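PDB 4JWO: phosphate binding protein from Planctomyces limnophilus, which probably binds phosphate as the PstS-type solute-binding component of a system that carries it across the cytoplasmic membrane. Local coordinates for residues D66-V71 with S96-G101. Sequence-based numbering, arbitrary orientation.
Sequences DGSSTV and SGTGGG. With SO4 (sulfate ion), chain B.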
loop_
_atom_site.group_PDB
_atom_site.type_symbol
_atom_site.label_atom_id
_atom_site.label_comp_id
_atom_site.label_asym_id
_atom_site.label_seq_id
_atom_site.Cartn_x
_atom_site.Cartn_y
_atom_site.Cartn_z
ATOM N N ASP A 66 -4.837 -13.762 -5.533
ATOM C CA ASP A 66 -4.342 -13.809 -4.164
ATOM C C ASP A 66 -3.372 -12.658 -4.022
ATOM O O ASP A 66 -3.236 -11.857 -4.943
ATOM C CB ASP A 66 -3.647 -15.152 -3.901
ATOM C CG ASP A 66 -3.579 -15.502 -2.426
ATOM O OD1 ASP A 66 -3.613 -14.578 -1.591
ATOM O OD2 ASP A 66 -3.486 -16.707 -2.105
ATOM N N GLY A 67 -2.708 -12.560 -2.878
ATOM C CA GLY A 67 -1.663 -11.572 -2.722
ATOM C C GLY A 67 -1.783 -10.698 -1.492
ATOM O O GLY A 67 -2.383 -11.083 -0.483
ATOM N N SER A 68 -1.196 -9.511 -1.620
ATOM C CA SER A 68 -1.047 -8.497 -0.582
ATOM C C SER A 68 -2.365 -8.011 0.020
ATOM O O SER A 68 -3.364 -7.864 -0.683
ATOM C CB SER A 68 -0.330 -7.298 -1.217
ATOM O OG SER A 68 -0.239 -6.195 -0.348
ATOM N N SER A 69 -2.367 -7.748 1.326
ATOM C CA SER A 69 -3.495 -7.063 1.941
ATOM C C SER A 69 -3.667 -5.664 1.351
ATOM O O SER A 69 -4.776 -5.120 1.358
ATOM C CB SER A 69 -3.315 -6.978 3.457
ATOM O OG SER A 69 -2.211 -6.130 3.757
ATOM N N THR A 70 -2.588 -5.056 0.848
ATOM C CA THR A 70 -2.731 -3.730 0.268
ATOM C C THR A 70 -3.238 -3.725 -1.169
ATOM O O THR A 70 -3.806 -2.741 -1.626
ATOM C CB THR A 70 -1.451 -2.858 0.415
ATOM O OG1 THR A 70 -0.347 -3.507 -0.217
ATOM C CG2 THR A 70 -1.126 -2.660 1.880
ATOM N N VAL A 71 -3.038 -4.827 -1.886
ATOM C CA VAL A 71 -3.578 -4.929 -3.232
ATOM C C VAL A 71 -5.003 -5.495 -3.185
ATOM O O VAL A 71 -5.811 -5.207 -4.067
ATOM C CB VAL A 71 -2.652 -5.740 -4.160
ATOM C CG1 VAL A 71 -3.205 -5.789 -5.591
ATOM C CG2 VAL A 71 -1.241 -5.131 -4.142
ATOM N N SER A 96 -3.201 -13.930 1.002
ATOM C CA SER A 96 -2.117 -14.688 1.619
ATOM C C SER A 96 -0.895 -13.842 1.958
ATOM O O SER A 96 0.004 -14.301 2.664
ATOM C CB SER A 96 -1.699 -15.845 0.709
ATOM O OG SER A 96 -2.793 -16.714 0.509
ATOM N N GLY A 97 -0.864 -12.614 1.452
ATOM C CA GLY A 97 0.281 -11.736 1.615
ATOM C C GLY A 97 1.073 -11.686 0.321
ATOM O O GLY A 97 0.811 -12.464 -0.590
ATOM N N THR A 98 2.036 -10.780 0.227
ATOM C CA THR A 98 2.840 -10.700 -0.989
ATOM C C THR A 98 3.656 -11.969 -1.157
ATOM O O THR A 98 3.608 -12.607 -2.205
ATOM C CB THR A 98 3.773 -9.482 -0.997
ATOM O OG1 THR A 98 2.994 -8.278 -1.075
ATOM C CG2 THR A 98 4.691 -9.539 -2.200
ATOM N N GLY A 99 4.391 -12.339 -0.112
ATOM C CA GLY A 99 5.222 -13.527 -0.151
ATOM C C GLY A 99 4.390 -14.793 -0.190
ATOM O O GLY A 99 4.716 -15.738 -0.912
ATOM N N GLY A 100 3.318 -14.815 0.597
ATOM C CA GLY A 100 2.404 -15.942 0.601
ATOM C C GLY A 100 1.763 -16.114 -0.761
ATOM O O GLY A 100 1.618 -17.225 -1.250
ATOM N N GLY A 101 1.387 -14.996 -1.381
ATOM C CA GLY A 101 0.821 -15.028 -2.716
ATOM C C GLY A 101 1.812 -15.521 -3.759
ATOM O O GLY A 101 1.463 -16.291 -4.646
HETATM S S SO4 B . 1.985 -7.639 2.333
HETATM O O1 SO4 B . 2.070 -6.656 3.407
HETATM O O2 SO4 B . 2.254 -7.025 1.040
HETATM O O3 SO4 B . 2.985 -8.664 2.574
HETATM O O4 SO4 B . 0.630 -8.203 2.322
#
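Asp66 and Ser96 clasp each other beside the anion site of a PstS-type periplasmic binding protein fold, where the end of strand 61-67 meets the N-terminus of helix 98-106. The Asp66 carboxylate lies fork-like against Ser96: OD1 takes the backbone N of Ser96 at 2.7 Å in a nearly straight bond (168°), OD2 takes Ser96 OG, also at 2.7 Å, and both oxygens use their syn lone pairs. Asp66 has CG anti to its own N (chi1 -158°), which carries the carboxylate across to the loop before the helix. OD1 accepts a second bond, from Gly67 N on its anti side, tilted from the carboxylate plane; the three bonds together should hold the carboxylate against turning about its CB-CG bond. An alanine here takes away both oxygens, and Ser96 N, the Ser96 hydroxyl and Gly67 N would probably be left without their acceptors and the loop before the helix less firmly placed. Next along, Gly97 N, at the N-cap position, binds Gly67 O (2.9 Å) from above the carbonyl plane. Close approach of the backbones depends on glycine: a CB on Gly101 would run into Gly67 CA. Beyond this junction both segments turn polar groups to a sulfate, probably from the crystallisation liquor, at a position consistent with the phosphate site of this family. Ser69 N reaches O4, Thr98 N at the helix start reaches O3, and Ser116 OG adds another bond. Ser68 OG accepts from Thr70 N in an ST turn and comes within 3.0 Å of sulfate O2. Alongside Ser68 CB, Thr98 OG1 accepts from Ser116 N and donates to that same sulfate oxygen, O2, at 2.6 Å.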